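Local coordinates for GGDEF and EAL domain-containing protein (Vibrio cholerae O1 str. 2010EL-1786, PDB 6PWK), which probably acts as a cyclic di-GMP receptor that relays the dinucleotide signal to the control of large adhesins in cell adhesion and biofilm formation, at residues Val191-Tyr204 against Ile247-Gln259. Residues are numbered along the deposited sequence; the frame is centred on the assembly and turned at random.
Sequences VEEAIHNDWFTFRY and IFDQYVIERVIQQ. With C2E (9,9'-[(2R,3R,3aS,5S,7aR,9R,10R,10aS,12S,14aR)-3,5,10,12-tetrahydroxy-5,12-dioxidooctahydro-2H,7H-difuro[3,2-d:3',2'-j][1,3,7,9,2,8]tetraoxadiphosphacyclododecine-2,9-diyl]bis(2-amino-1,9-dihydro-6H-purin-6-one)), chain C.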
# COMPACT_ATOMS: atom_id res chain seq x y z
N VAL A 191 -9.76 12.23 -18.26
CA VAL A 191 -10.79 12.38 -17.23
C VAL A 191 -10.62 13.70 -16.49
O VAL A 191 -11.60 14.41 -16.23
CB VAL A 191 -10.75 11.18 -16.26
CG1 VAL A 191 -11.78 11.36 -15.16
CG2 VAL A 191 -10.99 9.89 -17.01
N GLU A 192 -9.38 14.05 -16.14
CA GLU A 192 -9.12 15.36 -15.53
C GLU A 192 -9.57 16.48 -16.46
O GLU A 192 -10.12 17.49 -16.01
CB GLU A 192 -7.64 15.51 -15.19
CG GLU A 192 -7.13 14.56 -14.12
CD GLU A 192 -5.63 14.65 -13.94
OE1 GLU A 192 -5.14 14.29 -12.85
OE2 GLU A 192 -4.94 15.08 -14.90
N GLU A 193 -9.33 16.33 -17.76
CA GLU A 193 -9.80 17.31 -18.73
C GLU A 193 -11.32 17.37 -18.74
O GLU A 193 -11.91 18.45 -18.77
CB GLU A 193 -9.25 16.97 -20.11
CG GLU A 193 -9.43 18.05 -21.16
CD GLU A 193 -8.87 17.65 -22.51
OE1 GLU A 193 -8.86 18.49 -23.43
OE2 GLU A 193 -8.44 16.48 -22.65
N ALA A 194 -11.98 16.20 -18.70
CA ALA A 194 -13.44 16.17 -18.70
C ALA A 194 -14.00 16.75 -17.41
O ALA A 194 -15.04 17.42 -17.43
CB ALA A 194 -13.92 14.73 -18.88
N ILE A 195 -13.33 16.51 -16.28
CA ILE A 195 -13.77 17.11 -15.03
C ILE A 195 -13.61 18.62 -15.07
O ILE A 195 -14.49 19.37 -14.62
CB ILE A 195 -13.00 16.49 -13.85
CG1 ILE A 195 -13.40 15.02 -13.66
CG2 ILE A 195 -13.22 17.28 -12.57
CD1 ILE A 195 -12.63 14.32 -12.56
N HIS A 196 -12.50 19.10 -15.64
CA HIS A 196 -12.21 20.53 -15.62
C HIS A 196 -13.16 21.31 -16.52
O HIS A 196 -13.57 22.42 -16.18
CB HIS A 196 -10.76 20.77 -16.04
CG HIS A 196 -10.27 22.16 -15.77
ND1 HIS A 196 -10.00 23.06 -16.78
CD2 HIS A 196 -10.01 22.80 -14.61
CE1 HIS A 196 -9.58 24.20 -16.25
NE2 HIS A 196 -9.58 24.07 -14.94
N ASN A 197 -13.53 20.74 -17.66
CA ASN A 197 -14.37 21.41 -18.64
C ASN A 197 -15.85 21.05 -18.52
O ASN A 197 -16.65 21.51 -19.33
CB ASN A 197 -13.89 21.11 -20.06
CG ASN A 197 -12.44 21.52 -20.28
OD1 ASN A 197 -12.16 22.61 -20.78
ND2 ASN A 197 -11.52 20.64 -19.91
N ASP A 198 -16.22 20.23 -17.53
CA ASP A 198 -17.61 19.83 -17.30
C ASP A 198 -18.21 19.20 -18.55
O ASP A 198 -19.31 19.55 -18.99
CB ASP A 198 -18.44 21.02 -16.82
CG ASP A 198 -18.07 21.47 -15.42
OD1 ASP A 198 -18.35 20.73 -14.46
OD2 ASP A 198 -17.49 22.57 -15.29
N TRP A 199 -17.47 18.25 -19.12
CA TRP A 199 -17.94 17.47 -20.26
C TRP A 199 -18.81 16.29 -19.85
O TRP A 199 -19.15 15.47 -20.71
CB TRP A 199 -16.75 16.96 -21.08
CG TRP A 199 -16.01 18.04 -21.81
CD1 TRP A 199 -16.47 19.28 -22.13
CD2 TRP A 199 -14.67 17.97 -22.30
NE1 TRP A 199 -15.50 19.99 -22.80
CE2 TRP A 199 -14.38 19.20 -22.91
CE3 TRP A 199 -13.68 16.98 -22.28
CZ2 TRP A 199 -13.15 19.47 -23.50
CZ3 TRP A 199 -12.46 17.25 -22.86
CH2 TRP A 199 -12.20 18.49 -23.47
N PHE A 200 -19.17 16.18 -18.58
CA PHE A 200 -19.84 15.00 -18.07
C PHE A 200 -21.33 15.04 -18.35
O PHE A 200 -21.97 16.10 -18.29
CB PHE A 200 -19.59 14.85 -16.57
CG PHE A 200 -18.33 14.11 -16.24
CD1 PHE A 200 -17.10 14.75 -16.31
CD2 PHE A 200 -18.37 12.78 -15.86
CE1 PHE A 200 -15.93 14.07 -16.00
CE2 PHE A 200 -17.21 12.10 -15.55
CZ PHE A 200 -15.99 12.74 -15.63
N THR A 201 -21.89 13.87 -18.66
CA THR A 201 -23.33 13.66 -18.77
C THR A 201 -23.73 12.57 -17.79
O THR A 201 -22.93 11.71 -17.43
CB THR A 201 -23.74 13.27 -20.19
OG1 THR A 201 -23.12 12.02 -20.54
CG2 THR A 201 -23.30 14.33 -21.19
N PHE A 202 -24.99 12.62 -17.35
CA PHE A 202 -25.47 11.72 -16.31
C PHE A 202 -26.79 11.09 -16.72
O PHE A 202 -27.65 11.75 -17.31
CB PHE A 202 -25.62 12.44 -14.97
CG PHE A 202 -24.34 13.00 -14.45
CD1 PHE A 202 -23.48 12.22 -13.70
CD2 PHE A 202 -23.99 14.32 -14.70
CE1 PHE A 202 -22.29 12.73 -13.22
CE2 PHE A 202 -22.80 14.84 -14.22
CZ PHE A 202 -21.96 14.05 -13.48
N ARG A 203 -26.95 9.81 -16.39
CA ARG A 203 -28.17 9.06 -16.64
C ARG A 203 -28.71 8.54 -15.31
O ARG A 203 -27.94 8.18 -14.41
CB ARG A 203 -27.92 7.89 -17.60
CG ARG A 203 -27.55 8.33 -19.01
CD ARG A 203 -26.93 7.20 -19.82
NE ARG A 203 -27.56 5.91 -19.56
CZ ARG A 203 -26.91 4.83 -19.14
NH1 ARG A 203 -25.60 4.88 -18.93
NH2 ARG A 203 -27.57 3.70 -18.94
N TYR A 204 -30.03 8.50 -15.19
CA TYR A 204 -30.70 8.06 -13.96
C TYR A 204 -31.61 6.89 -14.30
O TYR A 204 -32.62 7.06 -14.99
CB TYR A 204 -31.49 9.21 -13.33
CG TYR A 204 -30.68 10.45 -13.04
CD1 TYR A 204 -30.47 11.41 -14.02
CD2 TYR A 204 -30.15 10.68 -11.78
CE1 TYR A 204 -29.73 12.55 -13.76
CE2 TYR A 204 -29.41 11.82 -11.51
CZ TYR A 204 -29.20 12.75 -12.50
OH TYR A 204 -28.47 13.89 -12.23
N ILE A 247 -10.68 11.12 -7.14
CA ILE A 247 -10.92 12.40 -7.81
C ILE A 247 -12.20 12.33 -8.63
O ILE A 247 -13.02 13.25 -8.63
CB ILE A 247 -9.72 12.80 -8.68
CG1 ILE A 247 -8.52 13.18 -7.81
CG2 ILE A 247 -10.08 13.94 -9.61
CD1 ILE A 247 -7.55 12.04 -7.57
N PHE A 248 -12.39 11.21 -9.34
CA PHE A 248 -13.58 11.04 -10.16
C PHE A 248 -14.83 10.87 -9.30
O PHE A 248 -15.88 11.44 -9.61
CB PHE A 248 -13.38 9.84 -11.09
CG PHE A 248 -14.64 9.37 -11.76
CD1 PHE A 248 -15.15 10.06 -12.85
CD2 PHE A 248 -15.29 8.23 -11.32
CE1 PHE A 248 -16.31 9.63 -13.47
CE2 PHE A 248 -16.44 7.80 -11.95
CZ PHE A 248 -16.95 8.50 -13.02
N ASP A 249 -14.73 10.09 -8.22
CA ASP A 249 -15.89 9.87 -7.36
C ASP A 249 -16.29 11.15 -6.63
O ASP A 249 -17.48 11.41 -6.45
CB ASP A 249 -15.61 8.74 -6.37
CG ASP A 249 -15.81 7.37 -6.99
OD1 ASP A 249 -16.54 7.27 -7.99
OD2 ASP A 249 -15.23 6.39 -6.46
N GLN A 250 -15.31 11.94 -6.20
CA GLN A 250 -15.63 13.19 -5.51
C GLN A 250 -16.33 14.17 -6.44
O GLN A 250 -17.20 14.93 -6.01
CB GLN A 250 -14.37 13.80 -4.91
CG GLN A 250 -13.87 13.08 -3.67
CD GLN A 250 -12.45 13.45 -3.30
OE1 GLN A 250 -11.70 12.63 -2.77
NE2 GLN A 250 -12.07 14.69 -3.58
N TYR A 251 -15.95 14.18 -7.72
CA TYR A 251 -16.62 15.05 -8.69
C TYR A 251 -18.07 14.61 -8.90
O TYR A 251 -18.98 15.44 -8.91
CB TYR A 251 -15.86 15.06 -10.01
CG TYR A 251 -16.57 15.82 -11.11
CD1 TYR A 251 -16.49 17.20 -11.19
CD2 TYR A 251 -17.32 15.15 -12.07
CE1 TYR A 251 -17.15 17.90 -12.19
CE2 TYR A 251 -17.98 15.83 -13.07
CZ TYR A 251 -17.88 17.21 -13.13
OH TYR A 251 -18.53 17.89 -14.13
N VAL A 252 -18.29 13.31 -9.08
CA VAL A 252 -19.64 12.80 -9.29
C VAL A 252 -20.52 13.09 -8.07
O VAL A 252 -21.67 13.52 -8.21
CB VAL A 252 -19.60 11.29 -9.61
CG1 VAL A 252 -21.01 10.71 -9.64
CG2 VAL A 252 -18.89 11.06 -10.94
N ILE A 253 -19.98 12.87 -6.87
CA ILE A 253 -20.76 13.11 -5.65
C ILE A 253 -21.12 14.59 -5.54
O ILE A 253 -22.24 14.94 -5.16
CB ILE A 253 -19.98 12.62 -4.42
CG1 ILE A 253 -19.86 11.10 -4.44
CG2 ILE A 253 -20.67 13.07 -3.14
CD1 ILE A 253 -18.96 10.55 -3.36
N GLU A 254 -20.17 15.47 -5.87
CA GLU A 254 -20.46 16.90 -5.84
C GLU A 254 -21.57 17.26 -6.82
O GLU A 254 -22.52 17.97 -6.48
CB GLU A 254 -19.19 17.70 -6.15
CG GLU A 254 -18.21 17.77 -4.99
CD GLU A 254 -16.91 18.46 -5.37
OE1 GLU A 254 -16.65 18.62 -6.58
OE2 GLU A 254 -16.16 18.85 -4.46
N ARG A 255 -21.48 16.75 -8.06
CA ARG A 255 -22.48 17.06 -9.07
C ARG A 255 -23.85 16.51 -8.68
O ARG A 255 -24.88 17.16 -8.91
CB ARG A 255 -22.05 16.51 -10.43
CG ARG A 255 -20.77 17.15 -10.97
CD ARG A 255 -21.04 18.51 -11.58
NE ARG A 255 -21.44 18.41 -12.98
CZ ARG A 255 -22.69 18.44 -13.41
NH1 ARG A 255 -23.69 18.57 -12.55
NH2 ARG A 255 -22.95 18.34 -14.71
N VAL A 256 -23.89 15.31 -8.09
CA VAL A 256 -25.16 14.73 -7.67
C VAL A 256 -25.78 15.54 -6.54
O VAL A 256 -26.99 15.80 -6.53
CB VAL A 256 -24.96 13.25 -7.27
CG1 VAL A 256 -26.19 12.73 -6.56
CG2 VAL A 256 -24.66 12.41 -8.50
N ILE A 257 -24.96 15.96 -5.57
CA ILE A 257 -25.49 16.73 -4.44
C ILE A 257 -26.01 18.08 -4.91
O ILE A 257 -27.02 18.57 -4.40
CB ILE A 257 -24.41 16.86 -3.35
CG1 ILE A 257 -24.18 15.51 -2.67
CG2 ILE A 257 -24.81 17.91 -2.32
CD1 ILE A 257 -23.11 15.54 -1.60
N GLN A 258 -25.33 18.70 -5.88
CA GLN A 258 -25.85 19.94 -6.47
C GLN A 258 -27.26 19.74 -7.00
O GLN A 258 -28.13 20.60 -6.81
CB GLN A 258 -24.93 20.42 -7.59
CG GLN A 258 -23.53 20.81 -7.15
CD GLN A 258 -22.60 20.99 -8.33
OE1 GLN A 258 -23.04 21.29 -9.45
NE2 GLN A 258 -21.30 20.81 -8.10
N GLN A 259 -27.51 18.62 -7.68
CA GLN A 259 -28.84 18.35 -8.21
C GLN A 259 -29.86 18.17 -7.09
O GLN A 259 -31.01 18.63 -7.21
CB GLN A 259 -28.81 17.11 -9.11
CG GLN A 259 -28.25 17.37 -10.50
CD GLN A 259 -29.14 18.28 -11.31
OE1 GLN A 259 -30.35 18.35 -11.09
NE2 GLN A 259 -28.55 18.99 -12.27
P1 C2E C . -22.89 -0.98 -12.89
O2P C2E C . -23.01 -0.69 -11.42
O1P C2E C . -23.25 -2.44 -13.02
O5' C2E C . -24.03 -0.19 -13.76
C5' C2E C . -24.84 -0.94 -14.61
C4' C2E C . -24.20 -0.83 -16.03
O4' C2E C . -24.83 -1.58 -16.87
C3' C2E C . -24.38 0.59 -16.60
O3' C2E C . -23.55 0.69 -17.66
C2' C2E C . -25.82 0.50 -17.13
O2' C2E C . -26.08 1.60 -18.10
C1' C2E C . -25.72 -0.61 -17.80
N9 C2E C . -26.89 -1.40 -18.11
C8 C2E C . -27.77 -0.82 -17.26
N7 C2E C . -28.96 -1.47 -17.43
C5 C2E C . -28.80 -2.42 -18.34
C6 C2E C . -29.73 -3.48 -18.96
O6 C2E C . -30.86 -3.57 -18.64
N1 C2E C . -29.22 -4.38 -19.95
C2 C2E C . -27.85 -4.32 -20.38
N2 C2E C . -27.28 -5.21 -21.39
N3 C2E C . -27.00 -3.31 -19.78
C4 C2E C . -27.51 -2.37 -18.75
P11 C2E C . -22.59 2.04 -17.60
O21 C2E C . -23.25 3.38 -17.74
O11 C2E C . -21.64 1.93 -18.76
O5A C2E C . -21.74 1.77 -16.20
C5A C2E C . -20.78 0.77 -16.34
C4A C2E C . -19.99 0.66 -15.10
O4A C2E C . -19.26 1.73 -14.95
C3A C2E C . -21.00 0.55 -13.76
O3A C2E C . -21.35 -0.88 -13.48
C2A C2E C . -20.37 1.03 -12.82
O2A C2E C . -19.56 -0.05 -12.15
C1A C2E C . -19.40 2.14 -13.50
N91 C2E C . -19.92 3.34 -13.38
C81 C2E C . -20.87 3.93 -14.12
N71 C2E C . -21.05 5.16 -13.59
C51 C2E C . -20.23 5.30 -12.56
C61 C2E C . -19.99 6.45 -11.59
O61 C2E C . -20.62 7.44 -11.72
N11 C2E C . -19.02 6.34 -10.55
C21 C2E C . -18.25 5.14 -10.40
N21 C2E C . -17.27 5.03 -9.33
N31 C2E C . -18.50 4.03 -11.33
C41 C2E C . -19.51 4.16 -12.42
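Ile195 and Tyr251 have the nearest CA atoms, 7.2 Å apart, where helix 191-197 runs beside helix 247-259 with the axes at 23°. A Schellman motif at Asp198 ends the first helix, and strand 200-204 then passes over the second at 64°, turning Phe200, Phe202 and Tyr204 toward it. Tyr251 is the hub. A chi1 of 174° sets its ring opposite its own N and toward the strand, between two aliphatic chains: Ile195 CG1 sits over one face and the helix's own Arg255 CG over the opposite one. Its hydroxyl donates to Asp198 OD1 at 2.9 Å, approaching on the anti side of the carboxylate, and accepts a bond from Arg255 NE that is nearly in the guanidinium plane. Asp198 OD1 and Arg255 NE are 4.1 Å apart, too far for a salt bridge and with no N-H aimed at the oxygen, so their charges probably attract only at a distance, and the Tyr251 hydroxyl links them by hydrogen bonds. Bends at chi2 and chi3 fold Arg255 back, and Phe202 points its rim at one guanidinium face, CE2 to NH2 3.5 Å, with the planes nearly perpendicular; the cation meets the ring edge, which rules out a cation-pi stack. Phe200 completes an aromatic cluster: Tyr251 CE2 lies over its face near the rim, 3.5 Å from Phe200 CD1, whereas Phe248 meets it rim to rim. Phe223 and Phe235 extend this apolar layer. The far edge of Phe248 borders a guanine of cyclic di-GMP, whose N21 donates to Asp249 OD1 at 2.7 Å, while Arg203 on the strand grips ligand O2' and O21. Helix 245-261 thus packs outside strand 200-209 in the TIM-barrel-like EAL fold, and both segments contribute to its dinucleotide-binding site.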